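Local coordinates for protein kojibiose phosphorylase (Gut metagenome, PDB 6W0P) that belongs to glycoside hydrolase family 65, with an N-terminal beta-sandwich domain, a central catalytic helical domain and a small C-terminal beta domain, at residues L171-N176 / S213-N218; L683-D688 / I707-H712; L733-Y738 / D746-K751. All blocks are in the same frame, centred on the assembly; numbering follows the deposited sequence. Where two conformers were deposited one is given.

Contact 1 comes first along the chain, and contacts 2 and 3 follow one after the other near its end. Contact 1 joins the two sheets of the N-terminal domain. Its centre is about 46 Å from that of contact 2 and 54 Å from that of contact 3, on the opposite side of the chain's centre. Contacts 2 and 3 are neighbours, with centres about 13 Å apart, and they touch where His712 packs on Leu733. Both bridge the same two sheets, the four-stranded one with 684-686 and 733-737 and the five-stranded one with 702-709 and 747-751. Both belong to the packing between these sheets of the C-terminal domain, well away from the N-terminal sandwich.

Contact 1. Residues L171-N176 / S213-N218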
# COMPACT_ATOMS: atom_id res chain seq x y z
N LEU A 171 -39.88 -23.58 -10.60
CA LEU A 171 -38.73 -23.17 -11.43
C LEU A 171 -38.57 -21.65 -11.33
O LEU A 171 -39.54 -20.91 -11.62
CB LEU A 171 -38.92 -23.61 -12.88
CG LEU A 171 -39.26 -25.08 -13.13
CD1 LEU A 171 -39.17 -25.37 -14.61
CD2 LEU A 171 -38.35 -26.01 -12.35
N HIS A 172 -37.36 -21.20 -10.96
CA HIS A 172 -37.01 -19.77 -10.77
C HIS A 172 -35.98 -19.31 -11.81
O HIS A 172 -35.05 -20.09 -12.12
CB HIS A 172 -36.46 -19.56 -9.36
CG HIS A 172 -37.40 -19.85 -8.24
ND1 HIS A 172 -37.50 -19.02 -7.14
CD2 HIS A 172 -38.24 -20.88 -8.02
CE1 HIS A 172 -38.36 -19.53 -6.29
NE2 HIS A 172 -38.83 -20.66 -6.81
N LEU A 173 -36.14 -18.09 -12.31
CA LEU A 173 -35.03 -17.21 -12.74
C LEU A 173 -34.87 -16.14 -11.66
O LEU A 173 -35.84 -15.38 -11.45
CB LEU A 173 -35.31 -16.57 -14.10
CG LEU A 173 -35.79 -17.52 -15.19
CD1 LEU A 173 -36.10 -16.74 -16.45
CD2 LEU A 173 -34.77 -18.62 -15.47
N ASP A 174 -33.73 -16.13 -10.98
CA ASP A 174 -33.46 -15.31 -9.77
C ASP A 174 -32.31 -14.36 -10.08
O ASP A 174 -31.17 -14.86 -10.19
CB ASP A 174 -33.11 -16.20 -8.57
CG ASP A 174 -32.70 -15.40 -7.34
OD1 ASP A 174 -32.84 -14.17 -7.40
OD2 ASP A 174 -32.26 -16.01 -6.32
N SER A 175 -32.58 -13.06 -10.23
CA SER A 175 -31.50 -12.07 -10.48
C SER A 175 -31.36 -11.14 -9.27
O SER A 175 -30.87 -10.02 -9.46
CB SER A 175 -31.70 -11.33 -11.77
OG SER A 175 -30.55 -10.53 -12.07
N ASN A 176 -31.71 -11.62 -8.07
CA ASN A 176 -31.46 -10.91 -6.78
C ASN A 176 -30.14 -11.43 -6.17
O ASN A 176 -29.87 -11.12 -4.98
CB ASN A 176 -32.66 -11.06 -5.84
CG ASN A 176 -33.85 -10.26 -6.33
OD1 ASN A 176 -33.75 -9.06 -6.50
ND2 ASN A 176 -34.96 -10.92 -6.61
N SER A 213 -33.18 -13.00 -19.56
CA SER A 213 -33.26 -14.44 -19.24
C SER A 213 -34.70 -14.90 -19.44
O SER A 213 -35.59 -14.32 -18.78
CB SER A 213 -32.81 -14.73 -17.84
OG SER A 213 -32.80 -16.13 -17.63
N VAL A 214 -34.90 -15.89 -20.33
CA VAL A 214 -36.25 -16.44 -20.63
C VAL A 214 -36.22 -17.97 -20.48
O VAL A 214 -35.23 -18.60 -20.90
CB VAL A 214 -36.72 -16.02 -22.03
CG1 VAL A 214 -36.98 -14.52 -22.10
CG2 VAL A 214 -35.73 -16.45 -23.11
N MET A 215 -37.28 -18.53 -19.90
CA MET A 215 -37.45 -19.99 -19.82
C MET A 215 -38.85 -20.39 -20.27
O MET A 215 -39.75 -19.55 -20.32
CB MET A 215 -37.19 -20.51 -18.41
CG MET A 215 -38.17 -20.03 -17.40
SD MET A 215 -37.89 -20.94 -15.88
CE MET A 215 -38.87 -20.00 -14.71
N ARG A 216 -38.97 -21.66 -20.64
CA ARG A 216 -40.24 -22.35 -20.93
C ARG A 216 -39.96 -23.84 -20.75
O ARG A 216 -38.76 -24.21 -20.69
CB ARG A 216 -40.68 -22.08 -22.37
CG ARG A 216 -39.83 -22.80 -23.40
CD ARG A 216 -40.13 -22.30 -24.78
NE ARG A 216 -41.31 -22.92 -25.36
CZ ARG A 216 -42.34 -22.25 -25.87
NH1 ARG A 216 -42.36 -20.92 -25.82
NH2 ARG A 216 -43.36 -22.90 -26.39
N THR A 217 -41.01 -24.67 -20.72
CA THR A 217 -40.93 -26.09 -20.29
C THR A 217 -41.84 -26.90 -21.22
O THR A 217 -42.46 -26.29 -22.10
CB THR A 217 -41.25 -26.25 -18.79
OG1 THR A 217 -42.66 -26.17 -18.57
CG2 THR A 217 -40.57 -25.21 -17.92
N ASN A 218 -41.84 -28.22 -21.05
CA ASN A 218 -42.70 -29.17 -21.78
C ASN A 218 -43.92 -29.51 -20.89
O ASN A 218 -44.42 -30.62 -20.95
CB ASN A 218 -41.90 -30.41 -22.24
CG ASN A 218 -41.26 -31.16 -21.09
OD1 ASN A 218 -41.32 -30.71 -19.95
ND2 ASN A 218 -40.63 -32.31 -21.35
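This is a buried, mainly apolar face-to-face contact between the two sheets of the N-terminal domain. Strand 165-174 of the five-stranded sheet lies over strand 210-217 of the ten-stranded one. The segment axes approach to 8.5 Å and run antiparallel at 175°, too far apart for backbone pairing. Side chains fill the gap. Leu173 and Met215 lie alongside each other, pointing opposite ways, with Leu173 CD2 3.9 Å from Met215 SD. The other branch, Leu173 CD1, lies 3.4 Å from the carbonyl oxygen Ser213 O. At Met215 chi1 is 65°, with CG flanked by the backbone N and C, and the chain then runs out straight. This carries the methyl CE across to the facing backbone, 3.3 Å from Leu171 O. Such packing of two antiparallel sheets makes a beta sandwich, in keeping with the galactose mutarotase-like clan of this domain. Leu171 and Thr217 meet tip to tip, CD1 to CG2 at 3.6 Å. The polar ends at this interface have partners nearby: Ser213 OG bonds to Asn253, and Thr217 OG1 to Tyr235. Strand 230-239 adds Leu233 against Met215, while Leu200 of strand 197-204 packs on both Leu173 and Ser213.

Contact 2. Residues L683-D688 / I707-H712; sequences LMIKND and ITFKNH
Ile685 lays its CD1 methyl over one face of the Phe709 ring. The methyl is 3.9 Å from the ring centroid and only 12° off the ring normal, a CH-pi contact. Ile685 CG2 comes near the same ring at its CZ corner. The opposite face is covered from within its own segment by Lys710 CG, so the ring lies between an isoleucine methyl and a lysine methylene. Phe709 CG stands anti to the backbone N (chi1 -178°), which extends the ring toward strand 684-686. Asp688 OD1 approaches the edge of the ring, near its plane. Two residues earlier in each segment, Leu683 and Ile707 meet tip to tip, CD1 to CD1 at 3.9 Å. The contact joins two sheets of the C-terminal domain: 684-686 is an outermost strand of the four-stranded sheet, and 702-709 belongs to the five-stranded one. A type I' turn from Phe709 to His712 leads into strand 712-718, making a beta hairpin. Lys710, in this turn, reaches back to Asp688 in a salt bridge, NZ to OD2 at 2.7 Å. NZ meets the oxygen from above the carboxylate plane, 36° out of it. Both charged residues are exposed, so solvent probably weakens the attraction. Leu690 of strand 689-692 packs on Leu683, Ile685 and Phe709. Trp673 of helix 666-680 touches Ile707.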
# COMPACT_ATOMS: atom_id res chain seq x y z
N LEU A 683 7.94 -30.94 -27.69
CA LEU A 683 7.46 -30.15 -28.84
C LEU A 683 8.17 -28.79 -28.90
O LEU A 683 8.33 -28.12 -27.87
CB LEU A 683 5.94 -29.98 -28.74
CG LEU A 683 5.36 -28.99 -29.75
CD1 LEU A 683 5.43 -29.54 -31.15
CD2 LEU A 683 3.92 -28.65 -29.38
N MET A 684 8.62 -28.41 -30.10
CA MET A 684 9.25 -27.11 -30.39
C MET A 684 9.20 -26.88 -31.91
O MET A 684 9.50 -27.83 -32.69
CB MET A 684 10.69 -27.11 -29.87
CG MET A 684 11.47 -25.84 -30.10
SD MET A 684 13.22 -25.94 -29.50
CE MET A 684 13.95 -27.12 -30.64
N ILE A 685 8.81 -25.68 -32.32
CA ILE A 685 8.92 -25.22 -33.74
C ILE A 685 10.23 -24.45 -33.88
O ILE A 685 10.39 -23.43 -33.23
CB ILE A 685 7.72 -24.35 -34.15
CG1 ILE A 685 6.38 -24.97 -33.77
CG2 ILE A 685 7.79 -24.00 -35.64
CD1 ILE A 685 6.09 -26.31 -34.41
N LYS A 686 11.14 -24.93 -34.72
CA LYS A 686 12.43 -24.25 -35.04
C LYS A 686 12.55 -24.13 -36.56
O LYS A 686 12.34 -25.16 -37.26
CB LYS A 686 13.61 -25.04 -34.46
CG LYS A 686 14.90 -24.24 -34.36
CD LYS A 686 16.04 -25.02 -33.71
CE LYS A 686 17.31 -24.19 -33.60
NZ LYS A 686 18.52 -25.04 -33.53
N ASN A 687 12.86 -22.91 -37.03
CA ASN A 687 12.92 -22.52 -38.47
C ASN A 687 11.70 -23.12 -39.18
O ASN A 687 11.88 -23.71 -40.26
CB ASN A 687 14.22 -22.99 -39.13
CG ASN A 687 15.45 -22.49 -38.38
OD1 ASN A 687 15.46 -21.37 -37.87
ND2 ASN A 687 16.48 -23.31 -38.31
N ASP A 688 10.52 -23.03 -38.55
CA ASP A 688 9.22 -23.39 -39.18
C ASP A 688 9.16 -24.90 -39.45
O ASP A 688 8.41 -25.30 -40.36
CB ASP A 688 9.04 -22.58 -40.47
CG ASP A 688 7.59 -22.48 -40.88
OD1 ASP A 688 6.76 -22.33 -39.98
OD2 ASP A 688 7.30 -22.58 -42.09
N ILE A 707 -2.13 -32.83 -31.80
CA ILE A 707 -1.89 -31.40 -32.12
C ILE A 707 -1.99 -31.22 -33.63
O ILE A 707 -1.78 -32.18 -34.39
CB ILE A 707 -0.52 -30.89 -31.61
CG1 ILE A 707 0.65 -31.65 -32.23
CG2 ILE A 707 -0.47 -30.90 -30.10
CD1 ILE A 707 2.00 -31.20 -31.73
N THR A 708 -2.30 -30.00 -34.04
CA THR A 708 -2.46 -29.61 -35.46
C THR A 708 -1.43 -28.53 -35.78
O THR A 708 -1.39 -27.50 -35.07
CB THR A 708 -3.89 -29.14 -35.75
OG1 THR A 708 -4.71 -30.27 -35.46
CG2 THR A 708 -4.08 -28.66 -37.18
N PHE A 709 -0.63 -28.79 -36.80
CA PHE A 709 0.35 -27.85 -37.36
C PHE A 709 0.27 -27.94 -38.88
O PHE A 709 0.30 -29.09 -39.42
CB PHE A 709 1.72 -28.20 -36.79
CG PHE A 709 2.81 -27.27 -37.25
CD1 PHE A 709 2.75 -25.92 -36.95
CD2 PHE A 709 3.91 -27.74 -37.93
CE1 PHE A 709 3.76 -25.06 -37.35
CE2 PHE A 709 4.92 -26.88 -38.33
CZ PHE A 709 4.84 -25.53 -38.05
N LYS A 710 0.21 -26.78 -39.52
CA LYS A 710 0.12 -26.62 -41.00
C LYS A 710 -0.98 -27.54 -41.54
O LYS A 710 -0.73 -28.25 -42.53
CB LYS A 710 1.46 -26.95 -41.65
CG LYS A 710 2.60 -26.00 -41.30
CD LYS A 710 3.73 -26.11 -42.32
CE LYS A 710 5.02 -25.46 -41.89
NZ LYS A 710 5.06 -24.04 -42.29
N ASN A 711 -2.14 -27.50 -40.88
CA ASN A 711 -3.40 -28.20 -41.23
C ASN A 711 -3.19 -29.71 -41.16
O ASN A 711 -4.00 -30.42 -41.78
CB ASN A 711 -3.93 -27.79 -42.60
CG ASN A 711 -4.32 -26.33 -42.67
OD1 ASN A 711 -4.95 -25.82 -41.75
ND2 ASN A 711 -3.95 -25.65 -43.73
N HIS A 712 -2.14 -30.19 -40.46
CA HIS A 712 -1.93 -31.63 -40.22
C HIS A 712 -2.35 -31.96 -38.79
O HIS A 712 -1.67 -31.51 -37.87
CB HIS A 712 -0.48 -32.06 -40.43
CG HIS A 712 0.07 -31.78 -41.78
ND1 HIS A 712 -0.22 -32.57 -42.86
CD2 HIS A 712 0.92 -30.82 -42.21
CE1 HIS A 712 0.41 -32.10 -43.92
NE2 HIS A 712 1.12 -31.03 -43.55

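Contact 3. Residues L733-Y738 / D746-K751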
# COMPACT_ATOMS: atom_id res chain seq x y z
N LEU A 733 4.75 -33.65 -44.44
CA LEU A 733 5.21 -32.73 -43.37
C LEU A 733 6.61 -33.15 -42.97
O LEU A 733 6.79 -34.26 -42.48
CB LEU A 733 4.28 -32.78 -42.15
CG LEU A 733 4.72 -31.86 -41.01
CD1 LEU A 733 4.74 -30.41 -41.47
CD2 LEU A 733 3.84 -32.03 -39.78
N PRO A 734 7.62 -32.29 -43.13
CA PRO A 734 8.92 -32.52 -42.51
C PRO A 734 8.79 -32.40 -41.00
O PRO A 734 8.18 -31.48 -40.51
CB PRO A 734 9.83 -31.41 -43.02
CG PRO A 734 8.90 -30.36 -43.59
CD PRO A 734 7.62 -31.08 -43.97
N ILE A 735 9.38 -33.35 -40.30
CA ILE A 735 9.37 -33.35 -38.82
C ILE A 735 10.74 -33.84 -38.34
O ILE A 735 11.31 -34.74 -38.96
CB ILE A 735 8.17 -34.19 -38.32
CG1 ILE A 735 8.12 -34.29 -36.80
CG2 ILE A 735 8.14 -35.56 -38.99
CD1 ILE A 735 6.87 -34.97 -36.31
N ASN A 736 11.23 -33.21 -37.28
CA ASN A 736 12.56 -33.47 -36.70
C ASN A 736 12.35 -34.25 -35.39
O ASN A 736 11.69 -33.69 -34.47
CB ASN A 736 13.28 -32.13 -36.57
CG ASN A 736 14.76 -32.31 -36.41
OD1 ASN A 736 15.18 -32.98 -35.48
ND2 ASN A 736 15.54 -31.76 -37.33
N VAL A 737 12.79 -35.51 -35.33
CA VAL A 737 12.62 -36.37 -34.11
C VAL A 737 14.00 -36.87 -33.65
O VAL A 737 14.72 -37.54 -34.45
CB VAL A 737 11.63 -37.54 -34.33
CG1 VAL A 737 11.27 -38.21 -33.01
CG2 VAL A 737 10.36 -37.11 -35.04
N TYR A 738 14.34 -36.58 -32.39
CA TYR A 738 15.64 -36.94 -31.77
C TYR A 738 16.75 -36.36 -32.66
O TYR A 738 17.80 -36.99 -32.81
CB TYR A 738 15.75 -38.46 -31.57
CG TYR A 738 14.72 -39.04 -30.64
CD1 TYR A 738 14.54 -38.52 -29.36
CD2 TYR A 738 13.91 -40.10 -31.02
CE1 TYR A 738 13.60 -39.04 -28.48
CE2 TYR A 738 12.97 -40.63 -30.15
CZ TYR A 738 12.80 -40.10 -28.88
OH TYR A 738 11.85 -40.60 -28.03
N ASP A 746 2.09 -40.60 -43.91
CA ASP A 746 0.99 -41.31 -43.20
C ASP A 746 1.46 -41.74 -41.80
O ASP A 746 0.72 -41.49 -40.83
CB ASP A 746 0.48 -42.47 -44.03
CG ASP A 746 1.54 -43.51 -44.36
OD1 ASP A 746 2.74 -43.15 -44.56
OD2 ASP A 746 1.17 -44.68 -44.38
N LYS A 747 2.66 -42.31 -41.68
CA LYS A 747 3.11 -43.00 -40.45
C LYS A 747 4.63 -42.97 -40.35
O LYS A 747 5.32 -43.20 -41.38
CB LYS A 747 2.59 -44.44 -40.49
CG LYS A 747 2.85 -45.30 -39.27
CD LYS A 747 1.96 -46.55 -39.31
CE LYS A 747 2.41 -47.67 -38.39
NZ LYS A 747 2.20 -47.29 -36.97
N LEU A 748 5.10 -42.68 -39.13
CA LEU A 748 6.52 -42.79 -38.70
C LEU A 748 6.58 -43.69 -37.45
O LEU A 748 5.84 -43.43 -36.49
CB LEU A 748 7.05 -41.39 -38.39
CG LEU A 748 7.91 -40.73 -39.47
CD1 LEU A 748 7.29 -40.85 -40.86
CD2 LEU A 748 8.14 -39.28 -39.14
N GLU A 749 7.47 -44.68 -37.46
CA GLU A 749 7.73 -45.59 -36.32
C GLU A 749 9.21 -45.44 -35.98
O GLU A 749 10.01 -45.94 -36.78
CB GLU A 749 7.38 -47.02 -36.74
CG GLU A 749 6.90 -47.93 -35.64
CD GLU A 749 5.93 -49.01 -36.13
OE1 GLU A 749 4.82 -48.66 -36.61
OE2 GLU A 749 6.30 -50.20 -36.07
N ILE A 750 9.55 -44.71 -34.92
CA ILE A 750 10.98 -44.40 -34.56
C ILE A 750 11.33 -45.13 -33.27
O ILE A 750 10.62 -44.93 -32.29
CB ILE A 750 11.20 -42.88 -34.46
CG1 ILE A 750 10.93 -42.20 -35.80
CG2 ILE A 750 12.60 -42.56 -33.94
CD1 ILE A 750 10.94 -40.70 -35.74
N LYS A 751 12.39 -45.95 -33.29
CA LYS A 751 12.93 -46.65 -32.08
C LYS A 751 13.58 -45.62 -31.16
O LYS A 751 14.11 -44.63 -31.68
CB LYS A 751 13.97 -47.73 -32.43
CG LYS A 751 13.40 -48.96 -33.11
CD LYS A 751 14.39 -50.10 -33.23
CE LYS A 751 14.54 -50.61 -34.65
NZ LYS A 751 13.25 -51.13 -35.18
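Ile750 spans the gap between strands 747-751 and 733-737. From CB, which points toward the facing strand, its two branches part. CG1 lies anti to the carbonyl carbon (chi1 -62°) and carries CD1 onto Val737. The CD1 methyl is 3.5 Å from Val737 CB, and it also meets both methyls, CG1 and CG2, at 3.7 Å each. It sits over CB, about equally far from the two methyls, and the two side chains cross at a slant. The other branch, Ile750 CG2, comes to the edge of the Tyr738 ring, near its plane, 4.0 Å from CD2. The ring's hydroxyl is hydrogen-bonded to Pro694 O. Two residues back, Leu748 CD2 is 3.7 Å from CG2 of Ile735, taken in one of its two deposited conformers. The touching parts of the segments run nearly parallel, their end-to-end directions 3° apart. On the strand's exposed side, Lys747 NZ and Glu749 OE1 form a salt bridge. Strand 740-744 follows 733-737 in the four-stranded sheet, and its Tyr742 packs on Val737, Leu748 and Ile750. Strand 722-726 pairs with 747-751 in the five-stranded sheet and sets Ile725 against Val737 and Val723 against Tyr738.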